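Cif (Cell cycle inhibiting factor) (Escherichia coli, PDB 3EFY) deamidates a glutamine side chain of host NEDD8 through the C-terminal catalytic part present here, shutting down cullin-RING ubiquitin ligases and so halting the host cell cycle. Local coordinates at residues H66-D71 against A82-D88; E91-R95 against M145-I151; F27-F31 against F161-E165; M49-S54 against K74-R80. All blocks are in the same frame, centred on the assembly; numbering follows the deposited sequence.

In the fold
Contacts 1, 3 and 4 lie on or at the end of one antiparallel sheet, whose strands run in the order 111-112, 81-85, 66-72, 54-61, 159-166; contact 2 joins two loops beyond it, on the side away from contacts 3 and 4. Contact 1 pairs two central strands almost at the middle of the chain and holds two active-site residues. Contact 2 lies about 17 Å from it, centre to centre, and touches it through Asp88 and Thr94. Contact 4, centred about 19 Å from contacts 1 and 3, ties the loops at one end of the sheet. Contact 3 encloses the others along the chain: it spans 130 residues and brings an early loop to the last strand of the sheet.

Contact 1: H66-D71 against A82-D88; sequences HAYIVD and AFLYQSD
His66 points NE2 at the side-chain oxygen of Gln86: the NE2-OE1 bond is 2.7 Å long, nearly straight at 164°, and lies close to both the imidazole plane and the carbonyl plane, although ring and amide are turned 49° against each other. Ser87 O sits at the ring edge, 3.1 Å from His66 CE1, while Asp88 OD2 lies over one face, offset toward the rim and 3.5 Å from CE1. A water links His66 ND1 with Asp88 OD1, the latter bond weak. The side chain of Cys10, on helix 10-22, lies about 4 Å from that of His66. Cys10, His66 and Gln86 make the active-site trio of this glutamine deamidase, in keeping with the papain-like peptidase clan to which its family belongs.

The platform beneath is a beta hairpin of strands 66-72 and 81-85. Ile69 with Tyr85 and Asp71 with Phe83 are antiparallel hydrogen-bonded pairs, and Val70 with Leu84 is the non-hydrogen-bonded pair between them. By His66 and Asp88 the chains have moved apart, 7.5 Å between CA atoms, and a water bridges Ala67 O and Ser87 N.

Gln86 CG lies between its backbone N and carbonyl carbon (chi1 58°), which lifts the extended side chain to His66; its NE2 is held by Phe137 O. Asp88 OD2 is bound by Thr94. Farther along the hairpin, Tyr85 lays its ring past Ile69 CG2 and Asp71 CB and donates its OH to Asp71 OD2 at 2.6 Å, on the anti side of the carboxylate. The other oxygen, Asp71 OD1, is bonded to Tyr166 OH of the edge strand.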
loop_
_atom_site.group_PDB
_atom_site.type_symbol
_atom_site.label_atom_id
_atom_site.label_comp_id
_atom_site.label_asym_id
_atom_site.label_seq_id
_atom_site.Cartn_x
_atom_site.Cartn_y
_atom_site.Cartn_z
ATOM N N HIS A 66 16.167 12.935 9.453
ATOM C CA HIS A 66 15.126 12.040 9.834
ATOM C C HIS A 66 13.833 12.421 9.060
ATOM O O HIS A 66 13.712 13.549 8.645
ATOM C CB HIS A 66 14.911 12.232 11.334
ATOM C CG HIS A 66 13.971 11.249 11.923
ATOM N ND1 HIS A 66 13.908 9.949 11.477
ATOM C CD2 HIS A 66 13.067 11.355 12.936
ATOM C CE1 HIS A 66 12.950 9.329 12.141
ATOM N NE2 HIS A 66 12.464 10.137 13.068
ATOM N N ALA A 67 13.023 11.443 8.740
ATOM C CA ALA A 67 11.690 11.689 8.149
ATOM C C ALA A 67 10.602 11.081 9.017
ATOM O O ALA A 67 10.794 10.050 9.660
ATOM C CB ALA A 67 11.614 11.098 6.728
ATOM N N TYR A 68 9.407 11.687 9.006
ATOM C CA TYR A 68 8.346 11.257 9.910
ATOM C C TYR A 68 7.020 11.908 9.497
ATOM O O TYR A 68 7.028 12.797 8.660
ATOM C CB TYR A 68 8.699 11.588 11.381
ATOM C CG TYR A 68 9.227 12.941 11.631
ATOM C CD1 TYR A 68 8.381 14.010 11.947
ATOM C CD2 TYR A 68 10.598 13.266 11.507
ATOM C CE1 TYR A 68 8.891 15.287 12.195
ATOM C CE2 TYR A 68 11.059 14.507 11.697
ATOM C CZ TYR A 68 10.229 15.556 12.032
ATOM O OH TYR A 68 10.767 16.809 12.257
ATOM N N ILE A 69 5.931 11.462 10.106
ATOM C CA ILE A 69 4.552 11.895 9.726
ATOM C C ILE A 69 3.924 12.616 10.912
ATOM O O ILE A 69 4.013 12.123 12.038
ATOM C CB ILE A 69 3.701 10.721 9.370
ATOM C CG1 ILE A 69 4.270 9.868 8.208
ATOM C CG2 ILE A 69 2.280 11.211 9.006
ATOM C CD1 ILE A 69 4.557 10.670 6.954
ATOM N N VAL A 70 3.247 13.743 10.660
ATOM C CA VAL A 70 2.416 14.424 11.659
ATOM C C VAL A 70 0.983 14.367 11.138
ATOM O O VAL A 70 0.703 14.781 9.998
ATOM C CB VAL A 70 2.853 15.817 11.870
ATOM C CG1 VAL A 70 1.920 16.520 12.916
ATOM C CG2 VAL A 70 4.301 15.868 12.365
ATOM N N ASP A 71 0.128 13.745 11.947
ATOM C CA ASP A 71 -1.296 13.515 11.627
ATOM C C ASP A 71 -2.031 14.623 12.415
ATOM O O ASP A 71 -1.906 14.690 13.665
ATOM C CB ASP A 71 -1.661 12.098 12.046
ATOM C CG ASP A 71 -3.150 11.752 11.903
ATOM O OD1 ASP A 71 -3.941 12.632 11.496
ATOM O OD2 ASP A 71 -3.517 10.580 12.182
ATOM N N ALA A 82 -2.188 16.748 17.598
ATOM C CA ALA A 82 -1.622 16.031 16.458
ATOM C C ALA A 82 -1.042 14.713 16.967
ATOM O O ALA A 82 -0.878 14.538 18.178
ATOM C CB ALA A 82 -0.545 16.888 15.817
ATOM N N PHE A 83 -0.672 13.820 16.046
ATOM C CA PHE A 83 -0.011 12.574 16.384
ATOM C C PHE A 83 1.249 12.513 15.534
ATOM O O PHE A 83 1.255 12.969 14.391
ATOM C CB PHE A 83 -0.905 11.407 16.118
ATOM C CG PHE A 83 -2.159 11.404 16.988
ATOM C CD1 PHE A 83 -2.181 10.695 18.173
ATOM C CD2 PHE A 83 -3.288 12.097 16.599
ATOM C CE1 PHE A 83 -3.317 10.682 18.978
ATOM C CE2 PHE A 83 -4.441 12.099 17.421
ATOM C CZ PHE A 83 -4.433 11.389 18.597
ATOM N N LEU A 84 2.293 11.922 16.072
ATOM C CA LEU A 84 3.568 11.746 15.334
ATOM C C LEU A 84 3.827 10.259 15.136
ATOM O O LEU A 84 3.797 9.480 16.081
ATOM C CB LEU A 84 4.706 12.353 16.129
ATOM C CG LEU A 84 6.015 12.601 15.336
ATOM C CD1 LEU A 84 6.701 13.917 15.824
ATOM C CD2 LEU A 84 6.787 11.414 15.567
ATOM N N TYR A 85 4.115 9.858 13.889
ATOM C CA TYR A 85 4.399 8.495 13.515
ATOM C C TYR A 85 5.809 8.455 12.870
ATOM O O TYR A 85 6.152 9.293 12.051
ATOM C CB TYR A 85 3.400 7.886 12.511
ATOM C CG TYR A 85 1.940 8.187 12.839
ATOM C CD1 TYR A 85 1.453 8.021 14.114
ATOM C CD2 TYR A 85 1.083 8.673 11.850
ATOM C CE1 TYR A 85 0.092 8.293 14.410
ATOM C CE2 TYR A 85 -0.241 8.940 12.144
ATOM C CZ TYR A 85 -0.708 8.780 13.428
ATOM O OH TYR A 85 -2.043 9.095 13.747
ATOM N N GLN A 86 6.599 7.442 13.202
ATOM C CA GLN A 86 7.985 7.369 12.730
ATOM C C GLN A 86 8.554 5.973 12.925
ATOM O O GLN A 86 8.066 5.200 13.768
ATOM C CB GLN A 86 8.868 8.374 13.474
ATOM C CG GLN A 86 8.861 8.175 15.030
ATOM C CD GLN A 86 9.948 8.887 15.775
ATOM O OE1 GLN A 86 10.958 9.362 15.213
ATOM N NE2 GLN A 86 9.778 8.947 17.096
ATOM N N SER A 87 9.624 5.700 12.193
ATOM C CA SER A 87 10.603 4.659 12.551
ATOM C C SER A 87 11.983 5.273 12.413
ATOM O O SER A 87 12.113 6.336 11.835
ATOM C CB SER A 87 10.488 3.395 11.681
ATOM O OG SER A 87 10.963 3.622 10.366
ATOM N N ASP A 88 13.043 4.585 12.872
ATOM C CA ASP A 88 14.375 5.183 12.790
ATOM C C ASP A 88 15.405 4.032 12.813
ATOM O O ASP A 88 15.283 3.113 13.616
ATOM C CB ASP A 88 14.545 6.092 13.993
ATOM C CG ASP A 88 15.631 7.117 13.855
ATOM O OD1 ASP A 88 16.756 6.832 13.327
ATOM O OD2 ASP A 88 15.404 8.209 14.392
HETATM O O HOH W 1 16.385 8.739 11.165
HETATM O O HOH W 2 9.487 7.562 9.757
#

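Contact 2: E91-R95 against M145-I151; sequences EGVTR and MLRKENI
Gly92 and Asn150 open this loop-to-loop contact, in which the loop between strand 81-85 and helix 99-103 lies against the turn of 3-10 helix 148-150. At its start a water weakly bridges Glu91 O, Gly92 O and Arg147 NH1. Asn150 ND2 reaches Gly92 O directly at 3.0 Å, coming from above the carbonyl plane.

Val93 makes the central contacts. Val93 O accepts Arg147 N on a lone pair at 2.9 Å. Val93 CG2, anti to the carbonyl carbon, presses on the backbone where the 3-10 turn ends, 3.3 Å from Ile151 N, with Ile151 CG1 alongside.

Thr94 turns its methyl to Leu146 CD2, the two side chains lying side by side and pointing the same way. Its OG1 bonds instead to Asp88 OD2, which lies over a face of the active-site His66, so this loop reaches the second shell of the catalytic centre.

Arg95 has its charge met by Asp138 and Asp140, both in salt bridges. Met145 CG lies over the centre of the Arg95 guanidinium, 3.4 Å above its plane and 3.5 Å from both Arg95 NE and CZ, and the chain beyond it bends away.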
loop_
_atom_site.group_PDB
_atom_site.type_symbol
_atom_site.label_atom_id
_atom_site.label_comp_id
_atom_site.label_asym_id
_atom_site.label_seq_id
_atom_site.Cartn_x
_atom_site.Cartn_y
_atom_site.Cartn_z
ATOM N N GLU A 91 21.114 5.689 12.866
ATOM C CA GLU A 91 22.447 6.059 12.359
ATOM C C GLU A 91 22.810 7.484 12.716
ATOM O O GLU A 91 23.999 7.835 12.655
ATOM C CB GLU A 91 22.471 5.852 10.840
ATOM C CG GLU A 91 22.170 4.457 10.455
ATOM C CD GLU A 91 21.795 4.288 8.979
ATOM O OE1 GLU A 91 20.879 5.016 8.454
ATOM O OE2 GLU A 91 22.401 3.384 8.367
ATOM N N GLY A 92 21.816 8.293 13.139
ATOM C CA GLY A 92 21.956 9.733 13.284
ATOM C C GLY A 92 21.787 10.271 14.693
ATOM O O GLY A 92 22.374 9.747 15.629
ATOM N N VAL A 93 21.017 11.359 14.845
ATOM C CA VAL A 93 20.830 11.991 16.166
ATOM C C VAL A 93 20.053 11.111 17.119
ATOM O O VAL A 93 20.405 10.927 18.298
ATOM C CB VAL A 93 20.124 13.383 16.066
ATOM C CG1 VAL A 93 19.864 13.982 17.440
ATOM C CG2 VAL A 93 20.963 14.363 15.198
ATOM N N THR A 94 18.942 10.562 16.626
ATOM C CA THR A 94 18.054 9.754 17.417
ATOM C C THR A 94 18.433 8.280 17.298
ATOM O O THR A 94 19.030 7.842 16.308
ATOM C CB THR A 94 16.597 10.017 16.896
ATOM O OG1 THR A 94 16.669 10.143 15.464
ATOM C CG2 THR A 94 16.063 11.269 17.466
ATOM N N ARG A 95 18.081 7.495 18.300
ATOM C CA ARG A 95 18.411 6.092 18.314
ATOM C C ARG A 95 17.469 5.209 17.512
ATOM O O ARG A 95 16.367 5.658 17.087
ATOM C CB ARG A 95 18.494 5.609 19.759
ATOM C CG ARG A 95 17.184 5.584 20.482
ATOM C CD ARG A 95 17.317 4.885 21.817
ATOM N NE ARG A 95 16.412 5.428 22.796
ATOM C CZ ARG A 95 15.993 4.798 23.884
ATOM N NH1 ARG A 95 16.444 3.562 24.182
ATOM N NH2 ARG A 95 15.157 5.419 24.709
ATOM N N MET A 145 20.120 9.389 25.283
ATOM C CA MET A 145 20.195 8.497 24.120
ATOM C C MET A 145 20.462 9.220 22.810
ATOM O O MET A 145 20.679 8.558 21.784
ATOM C CB MET A 145 18.945 7.639 23.987
ATOM C CG MET A 145 18.650 6.695 25.120
ATOM S SD MET A 145 19.957 5.451 25.086
ATOM C CE MET A 145 20.903 6.015 26.479
ATOM N N LEU A 146 20.424 10.550 22.804
ATOM C CA LEU A 146 20.628 11.320 21.603
ATOM C C LEU A 146 22.085 11.568 21.368
ATOM O O LEU A 146 22.898 11.523 22.304
ATOM C CB LEU A 146 19.939 12.667 21.685
ATOM C CG LEU A 146 18.437 12.572 21.918
ATOM C CD1 LEU A 146 17.915 14.023 22.005
ATOM C CD2 LEU A 146 17.671 11.784 20.831
ATOM N N ARG A 147 22.408 11.837 20.127
ATOM C CA ARG A 147 23.759 12.213 19.726
ATOM C C ARG A 147 23.741 13.556 19.002
ATOM O O ARG A 147 23.585 13.611 17.780
ATOM C CB ARG A 147 24.353 11.121 18.857
ATOM C CG ARG A 147 24.669 9.822 19.653
ATOM C CD ARG A 147 25.431 8.849 18.816
ATOM N NE ARG A 147 25.789 7.663 19.587
ATOM C CZ ARG A 147 26.400 6.605 19.067
ATOM N NH1 ARG A 147 26.751 6.581 17.791
ATOM N NH2 ARG A 147 26.661 5.570 19.837
ATOM N N LYS A 148 23.928 14.635 19.756
ATOM C CA LYS A 148 23.859 15.968 19.195
ATOM C C LYS A 148 24.863 16.198 18.077
ATOM O O LYS A 148 24.588 16.975 17.172
ATOM C CB LYS A 148 24.008 17.035 20.267
ATOM C CG LYS A 148 25.424 17.313 20.706
ATOM C CD LYS A 148 25.454 18.621 21.531
ATOM C CE LYS A 148 26.799 18.808 22.206
ATOM N NZ LYS A 148 27.012 17.701 23.201
ATOM N N GLU A 149 26.021 15.508 18.161
ATOM C CA GLU A 149 27.045 15.493 17.116
ATOM C C GLU A 149 26.543 15.206 15.703
ATOM O O GLU A 149 27.162 15.601 14.714
ATOM C CB GLU A 149 28.194 14.477 17.485
ATOM C CG GLU A 149 27.848 12.957 17.686
ATOM C CD GLU A 149 27.528 12.561 19.139
ATOM O OE1 GLU A 149 26.998 13.432 19.869
ATOM O OE2 GLU A 149 27.866 11.382 19.576
ATOM N N ASN A 150 25.442 14.479 15.591
ATOM C CA ASN A 150 24.948 14.091 14.297
ATOM C C ASN A 150 23.906 15.052 13.682
ATOM O O ASN A 150 23.462 14.806 12.573
ATOM C CB ASN A 150 24.436 12.672 14.349
ATOM C CG ASN A 150 25.553 11.694 14.671
ATOM O OD1 ASN A 150 26.709 11.938 14.274
ATOM N ND2 ASN A 150 25.238 10.631 15.390
ATOM N N ILE A 151 23.614 16.144 14.355
ATOM C CA ILE A 151 22.833 17.224 13.726
ATOM C C ILE A 151 23.591 17.739 12.495
ATOM O O ILE A 151 24.833 17.943 12.535
ATOM C CB ILE A 151 22.490 18.338 14.723
ATOM C CG1 ILE A 151 21.598 17.798 15.833
ATOM C CG2 ILE A 151 21.795 19.528 14.000
ATOM C CD1 ILE A 151 21.509 18.644 17.048
HETATM O O HOH W 3 24.922 7.662 15.374
#

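Contact 3: F27-F31 against F161-E165; sequences FSYCF and FQLFE
Gln162 carries the polar half of this contact, its primary amide gripped at both ends by the loop 27-31. Tyr29 OH donates to Gln162 OE1 over a short 2.6 Å, approaching tilted 31° from the amide's carbonyl plane. From the same amide, Gln162 NE2 gives an N-H to Phe31 O at 3.2 Å, meeting that oxygen on a lone pair and in its carbonyl plane. Phe31 also brings its ring close, CD1 lying 3.4 Å from Gln162 NE2. With oxygen and nitrogen each bonded, the amide's orientation is settled and its flat group cannot easily rotate. The side chain runs straight out from the strand (chi2 178°), which carries the amide across to the loop. This buried polar end is therefore satisfied by a tyrosine hydroxyl and a backbone carbonyl.

Aromatic packing supplies the other half. The edge of Tyr29 is turned toward the face of Phe164 in an offset edge-to-face pair, with planes at 71° and ring centroids 5.8 Å apart; the closest carbons are Tyr29 CE1 and Phe164 CE1, at 3.9 Å. Phe27 also meets this ring obliquely, Phe27 CZ 4.0 Å from Phe164 CE2.

The loop lies at the dimer interface as well: Ser28 OG bonds Tyr29 O of the second subunit, and Tyr29 O bonds Ser28 OG of that subunit. Strand 159-166 is the outermost of the sheet, and its backbone pairs with 54-61 through Gln162 with Arg58 and Phe164 with Val56, while helix 10-22 adds Met18 and Leu22 against Phe164.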
loop_
_atom_site.group_PDB
_atom_site.type_symbol
_atom_site.label_atom_id
_atom_site.label_comp_id
_atom_site.label_asym_id
_atom_site.label_seq_id
_atom_site.Cartn_x
_atom_site.Cartn_y
_atom_site.Cartn_z
ATOM N N PHE A 27 -6.150 7.697 -7.148
ATOM C CA PHE A 27 -5.015 8.417 -6.596
ATOM C C PHE A 27 -4.069 7.446 -5.906
ATOM O O PHE A 27 -4.456 6.698 -4.982
ATOM C CB PHE A 27 -5.394 9.501 -5.580
ATOM C CG PHE A 27 -4.210 10.223 -5.057
ATOM C CD1 PHE A 27 -3.550 11.159 -5.845
ATOM C CD2 PHE A 27 -3.683 9.937 -3.817
ATOM C CE1 PHE A 27 -2.418 11.815 -5.384
ATOM C CE2 PHE A 27 -2.551 10.587 -3.356
ATOM C CZ PHE A 27 -1.904 11.536 -4.150
ATOM N N SER A 28 -2.823 7.475 -6.359
ATOM C CA SER A 28 -1.752 6.747 -5.688
ATOM C C SER A 28 -0.612 7.722 -5.381
ATOM O O SER A 28 -0.000 8.307 -6.272
ATOM C CB SER A 28 -1.212 5.578 -6.529
ATOM O OG SER A 28 -2.227 4.622 -6.715
ATOM N N TYR A 29 -0.335 7.879 -4.103
ATOM C CA TYR A 29 0.742 8.717 -3.611
ATOM C C TYR A 29 2.093 8.210 -4.140
ATOM O O TYR A 29 2.346 7.020 -4.123
ATOM C CB TYR A 29 0.755 8.668 -2.068
ATOM C CG TYR A 29 1.916 9.364 -1.408
ATOM C CD1 TYR A 29 1.895 10.743 -1.187
ATOM C CD2 TYR A 29 3.064 8.673 -1.073
ATOM C CE1 TYR A 29 2.977 11.386 -0.586
ATOM C CE2 TYR A 29 4.142 9.329 -0.521
ATOM C CZ TYR A 29 4.092 10.668 -0.289
ATOM O OH TYR A 29 5.154 11.323 0.287
ATOM N N CYS A 30 2.936 9.139 -4.590
ATOM C CA CYS A 30 4.260 8.811 -5.037
ATOM C C CYS A 30 5.208 9.942 -4.578
ATOM O O CYS A 30 5.265 11.007 -5.170
ATOM C CB CYS A 30 4.261 8.634 -6.547
ATOM S SG CYS A 30 5.878 8.169 -7.185
ATOM N N PHE A 31 5.954 9.664 -3.514
ATOM C CA PHE A 31 6.809 10.645 -2.865
ATOM C C PHE A 31 7.595 11.539 -3.819
ATOM O O PHE A 31 7.597 12.753 -3.688
ATOM C CB PHE A 31 7.774 9.930 -1.909
ATOM C CG PHE A 31 8.838 10.816 -1.369
ATOM C CD1 PHE A 31 8.542 11.827 -0.448
ATOM C CD2 PHE A 31 10.136 10.670 -1.798
ATOM C CE1 PHE A 31 9.508 12.646 0.029
ATOM C CE2 PHE A 31 11.130 11.491 -1.302
ATOM C CZ PHE A 31 10.822 12.493 -0.394
ATOM N N PHE A 161 8.438 19.685 3.270
ATOM C CA PHE A 161 7.193 19.117 3.729
ATOM C C PHE A 161 6.306 18.742 2.560
ATOM O O PHE A 161 6.387 19.323 1.474
ATOM C CB PHE A 161 6.427 20.119 4.562
ATOM C CG PHE A 161 7.167 20.581 5.790
ATOM C CD1 PHE A 161 7.119 19.814 6.949
ATOM C CD2 PHE A 161 7.878 21.772 5.787
ATOM C CE1 PHE A 161 7.794 20.244 8.103
ATOM C CE2 PHE A 161 8.516 22.218 6.925
ATOM C CZ PHE A 161 8.483 21.438 8.081
ATOM N N GLN A 162 5.427 17.771 2.797
ATOM C CA GLN A 162 4.281 17.503 1.898
ATOM C C GLN A 162 3.033 17.473 2.765
ATOM O O GLN A 162 3.033 16.849 3.847
ATOM C CB GLN A 162 4.419 16.186 1.159
ATOM C CG GLN A 162 5.689 16.139 0.293
ATOM C CD GLN A 162 5.875 14.824 -0.419
ATOM O OE1 GLN A 162 5.070 13.888 -0.266
ATOM N NE2 GLN A 162 6.927 14.743 -1.248
ATOM N N LEU A 163 1.987 18.192 2.324
ATOM C CA LEU A 163 0.776 18.342 3.135
ATOM C C LEU A 163 -0.448 17.933 2.306
ATOM O O LEU A 163 -0.661 18.495 1.204
ATOM C CB LEU A 163 0.628 19.768 3.571
ATOM C CG LEU A 163 -0.561 20.177 4.406
ATOM C CD1 LEU A 163 -0.619 19.377 5.735
ATOM C CD2 LEU A 163 -0.488 21.700 4.662
ATOM N N PHE A 164 -1.232 17.019 2.812
ATOM C CA PHE A 164 -2.417 16.533 2.131
ATOM C C PHE A 164 -3.626 16.460 3.061
ATOM O O PHE A 164 -3.508 16.037 4.219
ATOM C CB PHE A 164 -2.215 15.117 1.588
ATOM C CG PHE A 164 -1.234 14.984 0.457
ATOM C CD1 PHE A 164 0.121 14.917 0.704
ATOM C CD2 PHE A 164 -1.675 14.814 -0.847
ATOM C CE1 PHE A 164 1.033 14.707 -0.338
ATOM C CE2 PHE A 164 -0.748 14.600 -1.890
ATOM C CZ PHE A 164 0.612 14.555 -1.598
ATOM N N GLU A 165 -4.833 16.780 2.553
ATOM C CA GLU A 165 -6.040 16.417 3.261
ATOM C C GLU A 165 -6.289 14.920 3.185
ATOM O O GLU A 165 -5.989 14.301 2.158
ATOM C CB GLU A 165 -7.227 17.198 2.650
ATOM C CG GLU A 165 -8.521 16.967 3.408
ATOM C CD GLU A 165 -9.751 17.679 2.827
ATOM O OE1 GLU A 165 -9.580 18.557 1.918
ATOM O OE2 GLU A 165 -10.873 17.322 3.326
#

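Contact 4: M49-S54 against K74-R80; sequences MPECKS and KGENSCR
Arg80 and Pro50 form the tightly packed part of this contact between two loops at one end of the antiparallel sheet. Residues 49-54 lead into strand 54-61, while the loop 74-80 is the connection within the hairpin of strands 66-72 and 81-85. The guanidinium comes end-on, with Arg80 NH1 at 3.0 Å and NH2 at 3.3 Å from Pro50 O, which lies in its plane. The two nitrogens use that one oxygen differently, NH2 on a lone pair and NH1 from above the carbonyl plane. Gly75 O sits over the centre of one guanidinium face, and Met49 crosses at about a right angle, its CG 3.6 Å from Arg80 NH1. Pro73 O takes a further bond from NH2, so the buried arginine binds carbonyls from both sides, Pro50 O and Pro73 O. Gly75 N adds a bond to Glu51 O.

The outer side is looser. Lys74 stretches out beside Cys52, its CE 3.2 Å from Cys52 O, and a water bridges its NZ to that oxygen. Glu51 and Glu76 run side chains past each other without their charged oxygens meeting. The carboxylate of Glu51 is nevertheless anchored: Asn77 N donates to Glu51 OE2 at 2.9 Å, nearly straight at 169°, from above the carboxylate plane.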
loop_
_atom_site.group_PDB
_atom_site.type_symbol
_atom_site.label_atom_id
_atom_site.label_comp_id
_atom_site.label_asym_id
_atom_site.label_seq_id
_atom_site.Cartn_x
_atom_site.Cartn_y
_atom_site.Cartn_z
ATOM N N MET A 49 -5.443 26.775 8.411
ATOM C CA MET A 49 -5.883 25.405 8.231
ATOM C C MET A 49 -7.310 25.173 8.704
ATOM O O MET A 49 -7.620 25.474 9.848
ATOM C CB MET A 49 -4.960 24.436 8.986
ATOM C CG MET A 49 -5.342 23.018 8.827
ATOM S SD MET A 49 -3.984 21.911 9.406
ATOM C CE MET A 49 -3.026 21.870 7.897
ATOM N N PRO A 50 -8.164 24.657 7.830
ATOM C CA PRO A 50 -9.549 24.388 8.258
ATOM C C PRO A 50 -9.622 23.459 9.457
ATOM O O PRO A 50 -8.876 22.461 9.540
ATOM C CB PRO A 50 -10.156 23.729 7.042
ATOM C CG PRO A 50 -9.416 24.337 5.918
ATOM C CD PRO A 50 -8.009 24.437 6.384
ATOM N N GLU A 51 -10.492 23.792 10.412
ATOM C CA GLU A 51 -10.752 22.973 11.587
ATOM C C GLU A 51 -11.609 21.746 11.288
ATOM O O GLU A 51 -11.552 20.757 12.013
ATOM C CB GLU A 51 -11.394 23.829 12.705
ATOM C CG GLU A 51 -10.525 24.964 13.138
ATOM C CD GLU A 51 -11.145 25.830 14.244
ATOM O OE1 GLU A 51 -12.354 25.603 14.591
ATOM O OE2 GLU A 51 -10.369 26.657 14.772
ATOM N N CYS A 52 -12.421 21.810 10.218
ATOM C CA CYS A 52 -13.374 20.797 9.833
ATOM C C CYS A 52 -12.758 19.752 8.896
ATOM O O CYS A 52 -13.472 18.885 8.374
ATOM C CB CYS A 52 -14.565 21.443 9.092
ATOM S SG CYS A 52 -14.158 22.034 7.396
ATOM N N LYS A 53 -11.424 19.816 8.696
ATOM C CA LYS A 53 -10.761 18.821 7.842
ATOM C C LYS A 53 -9.570 18.239 8.610
ATOM O O LYS A 53 -9.043 18.868 9.511
ATOM C CB LYS A 53 -10.282 19.496 6.576
ATOM C CG LYS A 53 -11.420 20.009 5.612
ATOM C CD LYS A 53 -10.784 20.780 4.474
ATOM C CE LYS A 53 -11.741 21.618 3.599
ATOM N NZ LYS A 53 -10.961 22.416 2.552
ATOM N N SER A 54 -9.163 17.050 8.201
ATOM C CA SER A 54 -7.983 16.380 8.733
ATOM C C SER A 54 -6.860 16.359 7.687
ATOM O O SER A 54 -7.119 16.263 6.485
ATOM C CB SER A 54 -8.336 14.987 9.189
ATOM O OG SER A 54 -9.023 14.265 8.218
ATOM N N LYS A 74 -9.243 16.538 12.483
ATOM C CA LYS A 74 -10.224 17.619 12.683
ATOM C C LYS A 74 -10.115 18.129 14.125
ATOM O O LYS A 74 -10.059 17.354 15.085
ATOM C CB LYS A 74 -11.634 17.088 12.430
ATOM C CG LYS A 74 -11.875 16.669 11.006
ATOM C CD LYS A 74 -13.296 16.205 10.764
ATOM C CE LYS A 74 -13.479 15.804 9.309
ATOM N NZ LYS A 74 -14.851 15.219 9.036
ATOM N N GLY A 75 -10.100 19.436 14.281
ATOM C CA GLY A 75 -10.080 20.064 15.569
ATOM C C GLY A 75 -9.857 21.557 15.529
ATOM O O GLY A 75 -9.489 22.133 14.516
ATOM N N GLU A 76 -10.135 22.226 16.650
ATOM C CA GLU A 76 -9.939 23.675 16.730
ATOM C C GLU A 76 -8.467 24.068 16.702
ATOM O O GLU A 76 -7.615 23.332 17.228
ATOM C CB GLU A 76 -10.659 24.254 17.989
ATOM C CG GLU A 76 -12.184 24.039 17.901
ATOM C CD GLU A 76 -12.967 24.197 19.240
ATOM O OE1 GLU A 76 -12.484 24.876 20.153
ATOM O OE2 GLU A 76 -14.089 23.651 19.351
ATOM N N ASN A 77 -8.169 25.216 16.106
ATOM C CA ASN A 77 -6.799 25.710 15.938
ATOM C C ASN A 77 -6.151 26.271 17.191
ATOM O O ASN A 77 -4.949 26.557 17.182
ATOM C CB ASN A 77 -6.667 26.722 14.799
ATOM C CG ASN A 77 -6.698 26.063 13.416
ATOM O OD1 ASN A 77 -7.221 26.624 12.436
ATOM N ND2 ASN A 77 -6.143 24.864 13.345
ATOM N N SER A 78 -6.919 26.404 18.264
ATOM C CA SER A 78 -6.334 26.652 19.600
ATOM C C SER A 78 -5.863 25.373 20.252
ATOM O O SER A 78 -6.665 24.507 20.567
ATOM C CB SER A 78 -7.381 27.349 20.491
ATOM O OG SER A 78 -7.620 28.612 19.953
ATOM N N CYS A 79 -4.552 25.237 20.465
ATOM C CA CYS A 79 -3.974 23.997 21.027
ATOM C C CYS A 79 -4.467 22.742 20.288
ATOM O O CYS A 79 -4.845 21.715 20.898
ATOM C CB CYS A 79 -4.228 23.886 22.535
ATOM S SG CYS A 79 -3.470 25.281 23.479
ATOM N N ARG A 80 -4.420 22.824 18.961
ATOM C CA ARG A 80 -4.849 21.735 18.123
ATOM C C ARG A 80 -3.999 20.486 18.356
ATOM O O ARG A 80 -2.778 20.597 18.348
ATOM C CB ARG A 80 -4.731 22.126 16.666
ATOM C CG ARG A 80 -5.485 21.190 15.769
ATOM C CD ARG A 80 -5.823 21.781 14.440
ATOM N NE ARG A 80 -6.530 20.863 13.567
ATOM C CZ ARG A 80 -7.110 21.204 12.397
ATOM N NH1 ARG A 80 -7.071 22.457 11.970
ATOM N NH2 ARG A 80 -7.699 20.302 11.672
HETATM O O HOH W 4 -16.205 17.812 8.943
#